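Local structure of flagellar motor switch protein fliG (Thermotoga maritima, 3AJC) at residues V39-L44 with N100-T105; I59-R64 with P119-E124; I125-F130 with L211-E216; L138-I143 with F171-K176; T152-L157 with E198-K203. The protein probably forms part of the switch complex at the base of the flagellar basal body, which interacts with chemotaxis proteins and contacts motor components that determine rotation direction. All coordinates share one frame; numbering follows the deposited sequence.

Interaction 1 of 5, residues V39-L44 with N100-T105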
# COMPACT_ATOMS: atom_id res chain seq x y z
N VAL A 39 0.96 -9.57 -8.95
CA VAL A 39 0.31 -10.62 -9.72
C VAL A 39 -1.13 -10.18 -9.95
O VAL A 39 -1.63 -10.21 -11.08
CB VAL A 39 0.34 -11.96 -8.96
CG1 VAL A 39 -0.43 -13.02 -9.73
CG2 VAL A 39 1.79 -12.39 -8.75
N ALA A 40 -1.80 -9.76 -8.87
CA ALA A 40 -3.18 -9.31 -8.97
C ALA A 40 -3.30 -8.11 -9.89
O ALA A 40 -4.24 -8.03 -10.68
CB ALA A 40 -3.72 -8.93 -7.58
N ALA A 41 -2.36 -7.17 -9.79
CA ALA A 41 -2.41 -5.99 -10.64
C ALA A 41 -2.29 -6.41 -12.10
O ALA A 41 -2.99 -5.89 -12.96
CB ALA A 41 -1.28 -5.00 -10.26
N GLN A 42 -1.41 -7.38 -12.37
CA GLN A 42 -1.21 -7.89 -13.73
C GLN A 42 -2.51 -8.48 -14.30
O GLN A 42 -2.87 -8.21 -15.45
CB GLN A 42 -0.08 -8.94 -13.72
CG GLN A 42 0.24 -9.56 -15.07
CD GLN A 42 1.40 -10.56 -14.99
OE1 GLN A 42 1.42 -11.44 -14.13
NE2 GLN A 42 2.35 -10.43 -15.90
N ILE A 43 -3.21 -9.27 -13.49
CA ILE A 43 -4.47 -9.87 -13.92
C ILE A 43 -5.54 -8.79 -14.09
O ILE A 43 -6.25 -8.76 -15.09
CB ILE A 43 -5.00 -10.89 -12.90
CG1 ILE A 43 -4.04 -12.08 -12.81
CG2 ILE A 43 -6.39 -11.33 -13.28
CD1 ILE A 43 -4.39 -13.05 -11.70
N LEU A 44 -5.66 -7.92 -13.09
CA LEU A 44 -6.65 -6.86 -13.12
C LEU A 44 -6.53 -6.01 -14.37
O LEU A 44 -7.52 -5.73 -15.04
CB LEU A 44 -6.49 -5.96 -11.89
CG LEU A 44 -7.49 -4.81 -11.76
CD1 LEU A 44 -8.89 -5.37 -11.86
CD2 LEU A 44 -7.29 -4.08 -10.42
N ASN A 100 -0.88 0.43 -6.88
CA ASN A 100 0.50 0.87 -7.05
C ASN A 100 1.23 0.05 -8.13
O ASN A 100 2.12 0.55 -8.82
CB ASN A 100 1.26 0.77 -5.73
CG ASN A 100 1.02 1.96 -4.82
OD1 ASN A 100 0.89 3.09 -5.28
ND2 ASN A 100 0.98 1.70 -3.52
N ASN A 101 0.84 -1.21 -8.28
CA ASN A 101 1.47 -2.08 -9.25
C ASN A 101 0.81 -2.11 -10.62
O ASN A 101 1.25 -2.85 -11.50
CB ASN A 101 1.54 -3.50 -8.69
CG ASN A 101 2.52 -3.61 -7.55
OD1 ASN A 101 3.74 -3.49 -7.74
ND2 ASN A 101 2.00 -3.81 -6.34
N LEU A 102 -0.27 -1.34 -10.80
CA LEU A 102 -0.93 -1.28 -12.09
C LEU A 102 -0.15 -0.30 -12.94
O LEU A 102 0.67 0.46 -12.42
CB LEU A 102 -2.37 -0.74 -11.96
CG LEU A 102 -3.56 -1.66 -11.65
CD1 LEU A 102 -4.85 -0.80 -11.56
CD2 LEU A 102 -3.70 -2.72 -12.74
N ASP A 103 -0.37 -0.33 -14.25
CA ASP A 103 0.27 0.63 -15.12
C ASP A 103 -0.44 1.93 -14.77
O ASP A 103 -1.63 1.92 -14.44
CB ASP A 103 0.04 0.28 -16.60
CG ASP A 103 -1.44 0.20 -16.95
OD1 ASP A 103 -2.12 -0.75 -16.50
OD2 ASP A 103 -1.93 1.10 -17.67
N ARG A 104 0.28 3.04 -14.84
CA ARG A 104 -0.26 4.36 -14.54
C ARG A 104 -1.62 4.65 -15.17
O ARG A 104 -2.55 5.09 -14.49
CB ARG A 104 0.72 5.44 -15.00
CG ARG A 104 0.91 6.56 -14.01
CD ARG A 104 2.39 6.87 -13.92
NE ARG A 104 3.12 5.63 -13.66
CZ ARG A 104 4.43 5.49 -13.78
NH1 ARG A 104 5.18 6.52 -14.17
NH2 ARG A 104 5.00 4.33 -13.52
N THR A 105 -1.73 4.41 -16.47
CA THR A 105 -2.96 4.65 -17.20
C THR A 105 -4.17 3.95 -16.59
O THR A 105 -5.15 4.60 -16.23
CB THR A 105 -2.82 4.19 -18.66
OG1 THR A 105 -1.74 4.91 -19.28
CG2 THR A 105 -4.11 4.45 -19.43

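Interaction 2 of 5, residues I59-R64 with P119-E124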
# COMPACT_ATOMS: atom_id res chain seq x y z
N ILE A 59 -12.68 -5.40 -3.99
CA ILE A 59 -11.49 -5.86 -3.27
C ILE A 59 -11.30 -4.93 -2.08
O ILE A 59 -10.95 -5.36 -0.97
CB ILE A 59 -10.23 -5.81 -4.17
CG1 ILE A 59 -10.32 -6.89 -5.25
CG2 ILE A 59 -8.97 -5.99 -3.32
CD1 ILE A 59 -9.16 -6.90 -6.24
N ALA A 60 -11.55 -3.64 -2.31
CA ALA A 60 -11.41 -2.62 -1.29
C ALA A 60 -12.44 -2.81 -0.17
O ALA A 60 -12.14 -2.58 1.00
CB ALA A 60 -11.56 -1.24 -1.91
N LEU A 61 -13.65 -3.24 -0.54
CA LEU A 61 -14.73 -3.44 0.42
C LEU A 61 -15.09 -4.91 0.58
O LEU A 61 -16.23 -5.25 0.88
CB LEU A 61 -15.96 -2.66 -0.04
CG LEU A 61 -15.80 -1.16 -0.33
CD1 LEU A 61 -17.00 -0.69 -1.11
CD2 LEU A 61 -15.63 -0.37 0.96
N LEU A 62 -14.10 -5.77 0.40
CA LEU A 62 -14.31 -7.21 0.45
C LEU A 62 -15.27 -7.79 1.48
O LEU A 62 -16.17 -8.55 1.13
CB LEU A 62 -12.96 -7.94 0.56
CG LEU A 62 -13.08 -9.42 0.20
CD1 LEU A 62 -13.45 -9.57 -1.27
CD2 LEU A 62 -11.76 -10.12 0.49
N GLU A 63 -15.08 -7.51 2.76
CA GLU A 63 -15.98 -8.07 3.76
C GLU A 63 -16.67 -6.97 4.53
O GLU A 63 -17.19 -7.18 5.63
CB GLU A 63 -15.19 -8.99 4.70
CG GLU A 63 -14.76 -10.29 4.04
CD GLU A 63 -13.46 -10.83 4.60
OE1 GLU A 63 -13.05 -11.92 4.16
OE2 GLU A 63 -12.85 -10.17 5.47
N ARG A 64 -16.68 -5.79 3.92
CA ARG A 64 -17.29 -4.60 4.49
C ARG A 64 -18.44 -4.15 3.59
O ARG A 64 -18.91 -3.02 3.70
CB ARG A 64 -16.27 -3.46 4.54
CG ARG A 64 -15.03 -3.67 5.41
CD ARG A 64 -14.10 -2.47 5.25
NE ARG A 64 -14.89 -1.25 5.05
CZ ARG A 64 -14.39 -0.07 4.69
NH1 ARG A 64 -13.09 0.07 4.48
NH2 ARG A 64 -15.20 0.96 4.51
N PRO A 119 -16.24 8.77 -3.72
CA PRO A 119 -15.23 9.75 -3.30
C PRO A 119 -14.46 9.46 -2.01
O PRO A 119 -13.26 9.70 -1.95
CB PRO A 119 -16.03 11.06 -3.24
CG PRO A 119 -17.43 10.61 -3.02
CD PRO A 119 -17.54 9.42 -3.93
N GLU A 120 -15.14 8.94 -1.00
CA GLU A 120 -14.49 8.64 0.27
C GLU A 120 -13.55 7.45 0.16
O GLU A 120 -12.39 7.53 0.56
CB GLU A 120 -15.53 8.35 1.36
CG GLU A 120 -15.39 9.23 2.60
CD GLU A 120 -14.03 9.12 3.27
OE1 GLU A 120 -13.68 8.02 3.73
OE2 GLU A 120 -13.32 10.15 3.33
N LEU A 121 -14.07 6.35 -0.36
CA LEU A 121 -13.29 5.14 -0.52
C LEU A 121 -12.06 5.45 -1.38
O LEU A 121 -10.97 4.92 -1.14
CB LEU A 121 -14.14 4.05 -1.19
CG LEU A 121 -13.43 2.74 -1.55
CD1 LEU A 121 -12.84 2.12 -0.30
CD2 LEU A 121 -14.39 1.79 -2.22
N ALA A 122 -12.25 6.30 -2.38
CA ALA A 122 -11.17 6.67 -3.26
C ALA A 122 -10.08 7.34 -2.42
O ALA A 122 -8.89 7.05 -2.59
CB ALA A 122 -11.67 7.63 -4.34
N ASP A 123 -10.49 8.20 -1.51
CA ASP A 123 -9.56 8.92 -0.65
C ASP A 123 -8.84 7.98 0.31
O ASP A 123 -7.67 8.19 0.62
CB ASP A 123 -10.30 10.03 0.12
CG ASP A 123 -9.35 11.08 0.67
OD1 ASP A 123 -8.91 10.96 1.84
OD2 ASP A 123 -9.04 12.04 -0.07
N GLU A 124 -9.53 6.95 0.77
CA GLU A 124 -8.91 5.99 1.67
C GLU A 124 -7.82 5.23 0.91
O GLU A 124 -6.72 5.01 1.44
CB GLU A 124 -9.96 5.01 2.21
CG GLU A 124 -10.72 5.52 3.43
CD GLU A 124 -11.98 4.72 3.73
OE1 GLU A 124 -11.92 3.47 3.83
OE2 GLU A 124 -13.05 5.36 3.89

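Interaction 3 of 5, residues I125-F130 with L211-E216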
# COMPACT_ATOMS: atom_id res chain seq x y z
N ILE A 125 -8.11 4.86 -0.33
CA ILE A 125 -7.17 4.10 -1.15
C ILE A 125 -5.94 4.93 -1.54
O ILE A 125 -4.81 4.47 -1.43
CB ILE A 125 -7.87 3.56 -2.44
CG1 ILE A 125 -9.00 2.61 -2.03
CG2 ILE A 125 -6.86 2.84 -3.33
CD1 ILE A 125 -9.82 2.03 -3.17
N ARG A 126 -6.19 6.15 -1.98
CA ARG A 126 -5.11 7.03 -2.38
C ARG A 126 -4.12 7.20 -1.23
O ARG A 126 -2.91 6.98 -1.40
CB ARG A 126 -5.68 8.38 -2.79
CG ARG A 126 -4.68 9.28 -3.49
CD ARG A 126 -5.28 10.65 -3.75
NE ARG A 126 -6.43 10.92 -2.90
CZ ARG A 126 -7.68 10.57 -3.20
NH1 ARG A 126 -7.94 9.93 -4.33
NH2 ARG A 126 -8.68 10.87 -2.37
N ARG A 127 -4.62 7.58 -0.06
CA ARG A 127 -3.75 7.77 1.10
C ARG A 127 -3.03 6.48 1.49
O ARG A 127 -1.92 6.52 2.00
CB ARG A 127 -4.54 8.34 2.29
CG ARG A 127 -4.85 9.84 2.11
CD ARG A 127 -5.51 10.47 3.34
NE ARG A 127 -6.85 9.94 3.61
CZ ARG A 127 -7.11 8.90 4.41
NH1 ARG A 127 -6.12 8.28 5.04
NH2 ARG A 127 -8.35 8.48 4.57
N ARG A 128 -3.65 5.33 1.24
CA ARG A 128 -3.02 4.06 1.57
C ARG A 128 -1.98 3.66 0.52
O ARG A 128 -1.21 2.73 0.73
CB ARG A 128 -4.06 2.95 1.69
CG ARG A 128 -4.75 2.91 3.03
CD ARG A 128 -3.73 2.68 4.14
NE ARG A 128 -4.37 2.44 5.42
CZ ARG A 128 -5.17 1.41 5.68
NH1 ARG A 128 -5.43 0.51 4.74
NH2 ARG A 128 -5.70 1.26 6.89
N MET A 129 -1.95 4.38 -0.60
CA MET A 129 -1.01 4.10 -1.70
C MET A 129 0.39 4.69 -1.49
O MET A 129 1.32 4.38 -2.23
CB MET A 129 -1.58 4.63 -3.02
CG MET A 129 -2.64 3.72 -3.65
SD MET A 129 -3.40 4.48 -5.10
CE MET A 129 -2.04 4.33 -6.33
N PHE A 130 0.52 5.53 -0.47
CA PHE A 130 1.78 6.19 -0.16
C PHE A 130 2.91 5.18 0.06
O PHE A 130 2.78 4.26 0.88
CB PHE A 130 1.60 7.03 1.12
CG PHE A 130 2.68 8.07 1.33
CD1 PHE A 130 2.55 9.34 0.77
CD2 PHE A 130 3.83 7.76 2.04
CE1 PHE A 130 3.56 10.28 0.92
CE2 PHE A 130 4.85 8.70 2.19
CZ PHE A 130 4.71 9.97 1.63
N LEU A 211 -0.23 11.58 10.54
CA LEU A 211 -0.04 13.03 10.57
C LEU A 211 -0.86 13.76 9.52
O LEU A 211 -1.01 14.98 9.58
CB LEU A 211 1.44 13.38 10.40
CG LEU A 211 2.30 13.21 11.65
CD1 LEU A 211 3.73 13.64 11.34
CD2 LEU A 211 1.73 14.05 12.79
N GLU A 212 -1.40 13.02 8.55
CA GLU A 212 -2.22 13.66 7.53
C GLU A 212 -3.68 13.52 7.91
O GLU A 212 -4.52 14.32 7.50
CB GLU A 212 -1.95 13.05 6.16
CG GLU A 212 -2.26 11.58 6.03
CD GLU A 212 -1.94 11.07 4.65
OE1 GLU A 212 -2.40 11.70 3.67
OE2 GLU A 212 -1.23 10.05 4.52
N GLU A 213 -3.99 12.48 8.69
CA GLU A 213 -5.35 12.26 9.16
C GLU A 213 -5.60 13.42 10.12
O GLU A 213 -6.73 13.87 10.31
CB GLU A 213 -5.44 10.93 9.91
CG GLU A 213 -5.43 9.71 9.01
CD GLU A 213 -6.82 9.28 8.59
OE1 GLU A 213 -6.93 8.35 7.77
OE2 GLU A 213 -7.81 9.87 9.10
N ALA A 214 -4.51 13.89 10.71
CA ALA A 214 -4.54 15.02 11.64
C ALA A 214 -4.48 16.30 10.80
O ALA A 214 -4.26 17.39 11.33
CB ALA A 214 -3.34 14.95 12.58
N GLY A 215 -4.66 16.13 9.49
CA GLY A 215 -4.65 17.26 8.57
C GLY A 215 -3.43 18.16 8.60
O GLY A 215 -3.50 19.30 8.14
N GLU A 216 -2.31 17.67 9.12
CA GLU A 216 -1.11 18.50 9.17
C GLU A 216 0.06 18.07 8.29
O GLU A 216 1.23 18.26 8.64
CB GLU A 216 -0.64 18.65 10.63
CG GLU A 216 -0.55 17.35 11.41
CD GLU A 216 -0.01 17.57 12.82
OE1 GLU A 216 1.12 18.08 12.94
OE2 GLU A 216 -0.71 17.22 13.79

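Interaction 4 of 5, residues L138-I143 with F171-K176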
# COMPACT_ATOMS: atom_id res chain seq x y z
N LEU A 138 6.75 15.28 -0.49
CA LEU A 138 6.48 16.18 0.62
C LEU A 138 7.38 17.41 0.68
O LEU A 138 8.53 17.36 0.25
CB LEU A 138 6.57 15.42 1.95
CG LEU A 138 5.84 14.08 2.01
CD1 LEU A 138 5.88 13.53 3.43
CD2 LEU A 138 4.39 14.27 1.56
N ASP A 139 6.84 18.51 1.20
CA ASP A 139 7.64 19.73 1.33
C ASP A 139 8.49 19.60 2.59
O ASP A 139 8.14 18.86 3.51
CB ASP A 139 6.76 20.97 1.42
CG ASP A 139 6.18 21.18 2.80
OD1 ASP A 139 5.26 20.43 3.18
OD2 ASP A 139 6.66 22.10 3.50
N ASP A 140 9.62 20.31 2.61
CA ASP A 140 10.56 20.28 3.72
C ASP A 140 9.98 20.41 5.12
O ASP A 140 10.43 19.71 6.03
CB ASP A 140 11.65 21.33 3.48
CG ASP A 140 12.69 20.88 2.47
OD1 ASP A 140 12.33 20.17 1.51
OD2 ASP A 140 13.88 21.23 2.62
N ARG A 141 9.00 21.28 5.31
CA ARG A 141 8.41 21.44 6.64
C ARG A 141 7.73 20.15 7.07
O ARG A 141 7.92 19.68 8.19
CB ARG A 141 7.40 22.59 6.65
CG ARG A 141 7.95 23.92 6.14
CD ARG A 141 7.92 25.00 7.21
NE ARG A 141 8.94 24.82 8.23
CZ ARG A 141 9.00 25.50 9.37
NH1 ARG A 141 8.08 26.42 9.63
NH2 ARG A 141 9.98 25.27 10.24
N SER A 142 6.93 19.58 6.17
CA SER A 142 6.22 18.33 6.45
C SER A 142 7.21 17.23 6.83
O SER A 142 6.98 16.46 7.77
CB SER A 142 5.42 17.89 5.23
OG SER A 142 4.27 18.69 5.06
N ILE A 143 8.31 17.14 6.09
CA ILE A 143 9.34 16.15 6.34
C ILE A 143 9.91 16.30 7.76
O ILE A 143 10.11 15.30 8.46
CB ILE A 143 10.45 16.26 5.28
CG1 ILE A 143 9.88 15.86 3.91
CG2 ILE A 143 11.65 15.42 5.66
CD1 ILE A 143 10.88 15.88 2.78
N PHE A 171 18.11 13.89 5.10
CA PHE A 171 19.25 14.41 5.84
C PHE A 171 19.24 15.92 5.98
O PHE A 171 19.34 16.44 7.09
CB PHE A 171 20.56 13.97 5.20
CG PHE A 171 21.60 13.57 6.20
CD1 PHE A 171 21.51 12.35 6.85
CD2 PHE A 171 22.64 14.44 6.53
CE1 PHE A 171 22.41 11.99 7.84
CE2 PHE A 171 23.55 14.10 7.53
CZ PHE A 171 23.44 12.87 8.18
N LYS A 172 19.12 16.65 4.88
CA LYS A 172 19.13 18.10 4.99
C LYS A 172 17.97 18.66 5.82
O LYS A 172 17.91 19.86 6.08
CB LYS A 172 19.17 18.76 3.60
CG LYS A 172 17.95 18.60 2.71
CD LYS A 172 18.27 19.26 1.35
CE LYS A 172 17.17 19.10 0.31
NZ LYS A 172 15.96 19.95 0.52
N ASN A 173 17.08 17.78 6.26
CA ASN A 173 15.93 18.20 7.05
C ASN A 173 15.96 17.75 8.51
O ASN A 173 14.99 17.92 9.24
CB ASN A 173 14.64 17.71 6.39
CG ASN A 173 14.14 18.66 5.30
OD1 ASN A 173 13.69 19.77 5.58
ND2 ASN A 173 14.23 18.22 4.04
N MET A 174 17.08 17.17 8.94
CA MET A 174 17.22 16.71 10.32
C MET A 174 17.97 17.72 11.18
O MET A 174 18.70 18.57 10.65
CB MET A 174 18.00 15.40 10.37
CG MET A 174 17.40 14.25 9.60
SD MET A 174 18.44 12.81 9.80
CE MET A 174 18.65 12.31 8.16
N SER A 175 17.80 17.64 12.50
CA SER A 175 18.51 18.53 13.39
C SER A 175 19.96 18.02 13.37
O SER A 175 20.20 16.82 13.17
CB SER A 175 17.95 18.45 14.82
OG SER A 175 18.20 17.17 15.40
N LYS A 176 20.90 18.93 13.58
CA LYS A 176 22.31 18.55 13.58
C LYS A 176 22.57 17.42 14.55
O LYS A 176 23.33 16.49 14.25
CB LYS A 176 23.18 19.76 13.94
CG LYS A 176 23.42 20.74 12.79
CD LYS A 176 24.40 20.15 11.78
CE LYS A 176 24.64 21.09 10.60
NZ LYS A 176 25.56 20.51 9.59

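Interaction 5 of 5, residues T152-L157 with E198-K203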
# COMPACT_ATOMS: atom_id res chain seq x y z
N THR A 152 16.01 7.04 15.92
CA THR A 152 17.24 6.88 15.16
C THR A 152 17.39 5.55 14.43
O THR A 152 17.70 5.54 13.24
CB THR A 152 18.47 7.06 16.08
OG1 THR A 152 18.42 8.36 16.66
CG2 THR A 152 19.77 6.89 15.29
N ARG A 153 17.17 4.44 15.14
CA ARG A 153 17.36 3.15 14.50
C ARG A 153 16.39 2.86 13.36
O ARG A 153 16.78 2.28 12.35
CB ARG A 153 17.29 2.02 15.53
CG ARG A 153 17.70 0.68 14.94
CD ARG A 153 18.16 -0.28 16.03
NE ARG A 153 18.95 -1.38 15.48
CZ ARG A 153 18.44 -2.42 14.84
NH1 ARG A 153 17.12 -2.53 14.67
NH2 ARG A 153 19.24 -3.35 14.35
N ASP A 154 15.13 3.24 13.52
CA ASP A 154 14.18 2.99 12.45
C ASP A 154 14.56 3.81 11.22
O ASP A 154 14.43 3.35 10.09
CB ASP A 154 12.77 3.32 12.91
CG ASP A 154 12.17 2.21 13.75
OD1 ASP A 154 12.36 1.03 13.38
OD2 ASP A 154 11.51 2.52 14.76
N LEU A 155 15.04 5.02 11.46
CA LEU A 155 15.44 5.90 10.38
C LEU A 155 16.61 5.27 9.63
O LEU A 155 16.59 5.18 8.41
CB LEU A 155 15.85 7.27 10.94
CG LEU A 155 15.93 8.47 10.01
CD1 LEU A 155 14.73 8.48 9.05
CD2 LEU A 155 15.96 9.76 10.85
N ALA A 156 17.62 4.82 10.37
CA ALA A 156 18.79 4.21 9.75
C ALA A 156 18.39 3.01 8.90
O ALA A 156 18.85 2.87 7.76
CB ALA A 156 19.79 3.80 10.82
N LEU A 157 17.55 2.14 9.45
CA LEU A 157 17.08 0.96 8.73
C LEU A 157 16.35 1.36 7.46
O LEU A 157 16.65 0.88 6.37
CB LEU A 157 16.14 0.14 9.62
CG LEU A 157 16.80 -0.59 10.79
CD1 LEU A 157 15.75 -1.13 11.77
CD2 LEU A 157 17.64 -1.70 10.23
N GLU A 198 12.18 -3.06 5.66
CA GLU A 198 10.78 -2.99 5.26
C GLU A 198 9.82 -2.50 6.34
O GLU A 198 8.99 -1.62 6.07
CB GLU A 198 10.32 -4.36 4.74
CG GLU A 198 10.62 -4.57 3.26
CD GLU A 198 9.78 -3.66 2.37
OE1 GLU A 198 10.04 -3.62 1.15
OE2 GLU A 198 8.86 -3.00 2.90
N GLU A 199 9.89 -3.07 7.54
CA GLU A 199 8.97 -2.61 8.58
C GLU A 199 9.34 -1.23 9.08
O GLU A 199 8.48 -0.46 9.52
CB GLU A 199 8.90 -3.60 9.75
CG GLU A 199 9.99 -4.63 9.81
CD GLU A 199 9.83 -5.56 11.00
OE1 GLU A 199 9.65 -6.78 10.80
OE2 GLU A 199 9.87 -5.05 12.13
N ALA A 200 10.63 -0.90 9.02
CA ALA A 200 11.09 0.42 9.44
C ALA A 200 10.41 1.44 8.53
O ALA A 200 9.82 2.42 9.00
CB ALA A 200 12.62 0.52 9.33
N GLN A 201 10.45 1.19 7.22
CA GLN A 201 9.82 2.09 6.26
C GLN A 201 8.30 2.11 6.48
O GLN A 201 7.66 3.17 6.45
CB GLN A 201 10.16 1.66 4.81
CG GLN A 201 11.64 1.82 4.45
CD GLN A 201 11.96 1.58 2.97
OE1 GLN A 201 11.18 0.99 2.22
NE2 GLN A 201 13.14 2.03 2.55
N GLN A 202 7.73 0.94 6.73
CA GLN A 202 6.29 0.86 6.97
C GLN A 202 5.91 1.71 8.19
O GLN A 202 4.88 2.38 8.20
CB GLN A 202 5.89 -0.59 7.24
CG GLN A 202 4.43 -0.75 7.53
CD GLN A 202 3.60 -0.76 6.26
OE1 GLN A 202 3.84 0.01 5.32
NE2 GLN A 202 2.61 -1.65 6.22
N LYS A 203 6.76 1.66 9.22
CA LYS A 203 6.55 2.41 10.45
C LYS A 203 6.53 3.92 10.19
O LYS A 203 5.72 4.65 10.76
CB LYS A 203 7.68 2.09 11.43
CG LYS A 203 7.24 1.46 12.73
CD LYS A 203 8.36 0.60 13.29
CE LYS A 203 8.04 0.10 14.69
NZ LYS A 203 9.07 -0.88 15.16
O HOH W 1 10.67 -1.46 12.89

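Interaction 1 of 5, residues V39-L44 with N100-T105
Ala41 points its CB toward the turn at Asn101 and Leu102. That methyl lies 3.5 Å from Asn101 O. It also touches the side chain beside that carbonyl, with Ala41 CB 3.6 Å from Asn101 CB. The methyl is small enough to let the two backbones come close: the CA atoms of Ala41 and Leu102 are 5.1 Å apart. Leu102 sends its two branches to different places. Its CG lies beside the backbone N (chi1 -87°), and the end of the side chain swings in toward helix 37-46. There Leu102 CD2 rests 3.3 Å from Ala41 O, a carbon against a backbone carbonyl, and grazes the methyl at the same time. The other branch reaches further along the helix, with Leu102 CD1 4.2 Å from Leu44 CD2. Ala41 and Leu44 also touch Ile98 of helix 92-100, so the leucine extends an apolar patch that this helix has already begun. Polar groups hold the turn itself. Asp103 caps the following helix, and its OD1 bonds to Thr106 OG1. The contact seats the turn between helices 92-100 and 104-117, whose Asp103 N-caps the second helix, against helix 37-46 of the FliG middle domain. The turn thus packs on a helix within an all-helical, armadillo-like domain.

Interaction 2 of 5, residues I59-R64 with P119-E124
Leu121 and Leu61 turn their branched ends toward each other by different first torsions. In Leu121 the CG stands opposite the backbone N (chi1 175°), whereas in Leu61 it lies beside the N (chi1 -54°). The two side chains meet tip to tip. Leu121 CD2 sits 3.8 Å from Leu61 CD1, and Leu121 CD1 is 3.9 Å from Leu61 CD2. Ala60, the last residue of its helix, joins from the same segment, with its CB 3.9 Å from Leu121 CD1. Beyond it the chain makes a type I turn from Leu61 to Arg64, closed by a bond from Arg64 N to Leu61 O. Leu61 CD2 lies 3.8 Å above one face of the Arg64 guanidinium, toward its rim. Glu124 comes to the edge of the guanidinium with its carboxylate nearly coplanar (11°). The salt bridge is long, at 3.7 Å from Arg64 NH1 to Glu124 OE1. With an alanine in place of Leu61, Leu121 would probably have only Ala60 to pack on in this segment, and one face of the guanidinium would lose its methyl. Leu121 and Glu124 also touch Ile92 of helix 92-100. Arg58, part of the EHPQR motif important for interaction with FliM, lies in the same helix just before the segment. Near that motif, the contact joins the last turn of helix 49-60 to helix 119-128 in the all-helical fold.

Interaction 3 of 5, residues I125-F130 with L211-E216
Arg127 and Glu212 mark the nearest backbone approach between the end of helix 119-128 and the end of helix 194-213, with their CA atoms 8.9 Å apart. The second helix stops in a Schellman motif. Glu216 N bonds to Leu211 O, Gly215 N bonds weakly to Glu212 O, and Gly215 takes the positive phi. Arg127 alone bridges the gap from its side. Its chain bends near the end and presents NH1 to Glu213, giving a salt bridge of 2.8 Å from Arg127 NH1 to Glu213 OE1. The oxygen arrives obliquely, and the carboxylate plane is steep to the guanidinium (80°). Glu212 lies against the aliphatic stem of Arg127. Its CG sits between the backbone N and carbonyl (chi1 62°), and the extended chain lays Glu212 OE1 3.4 Å from Arg127 CD. That oxygen stays 4.8 Å from Arg127 NE, an opposite charge nearby but not in contact. Arg127 NE has its own salt bridge to Asp123 OD1, one turn earlier in the helix. The link is one salt bridge plus a carboxylate lying against the aliphatic stem, with no apolar side chains packed together. The arginine would probably stabilise the ionised form of the nearby carboxylates.

Interaction 4 of 5, residues L138-I143 with F171-K176
Asp140 and Lys172 form the salt bridge of this contact. The hydrogen bond within it, 3.2 Å from Lys172 NZ to Asp140 OD2, is weak. The lysine crosses the aspartate at about a right angle, its chain kinked at the last torsion to bring NZ round. Asn173 lies beside the same carboxylate, its amide plane steep to it (78°). The amide bonds outside the segments: ND2 to Lys169 O, and OD1 to Gln144 NE2. The neighbouring Asp139 is the N-cap of helix 140-147. Arg141 N meets Asp139 OD2 from above the carboxylate plane at 3.1 Å, and Ser142 OG donates to Asp139 OD1 at 2.7 Å. In this all-helical C-terminal region, the start of the capped helix faces the turn that leads from helix 164-171 to helix 176-187. Further in, the contact becomes apolar. Ile143 CG2 packs 3.8 Å from Asn173 CB, and the Ile143 side chain also touches Lys169.

Interaction 5 of 5, residues T152-L157 with E198-K203
Asp154 and Ala200 sit where helices 152-159 and 194-213 cross steeply. The two short segments run at 115° to each other, and their axes come within 8.3 Å. The CA atoms of Asp154 and Ala200 are 5.0 Å apart. Ala200 CB fits against the other helix, 3.4 Å from Asp154 O and 3.6 Å from Leu157 CB. The small Ala200 is consistent with this close approach of two helices of the all-helical C-terminal region. Nearby, Gln201 NE2 bonds to the carbonyls of Ala158 and Gly161, just beyond the first segment. The charged ends lie near each other, bridged by a water. Lys203 runs out extended, across the aspartate at about a right angle, with Lys203 CD 4.0 Å from Asp154 OD2. Its NZ does not touch the carboxylate directly. The water gives a hydrogen bond of 3.0 Å to Asp154 OD1 and accepts one of 2.8 Å from Lys203 NZ. Replacing Asp154 by a valine would probably break this water bridge and leave Lys203 without the carboxylate beside it.

In the fold
Interactions 1 and 2 bring helices of the middle domain against later parts of the chain; their centres are about 17 Å apart. Interaction 3 continues along helix 119-128 from interaction 2, and Ala60 CB packs 3.9 Å from Ile125 CD1 between them. It also meets interaction 1, where Asn100 ND2 lies 3.0 Å from Met129 O, a probable hydrogen bond. Interactions 4 and 5 are nested inside the chain loop closed by interaction 3. Phe130 CE1 and Leu138 CD2, 4.1 Å apart, connect interactions 3 and 4. Met174 SD and Leu155 CD2, also 4.1 Å apart, connect interactions 4 and 5. The Arg58 side chain, important for interaction with FliM, is about 6 Å from that of Leu61 and about 9 Å from that of Leu44.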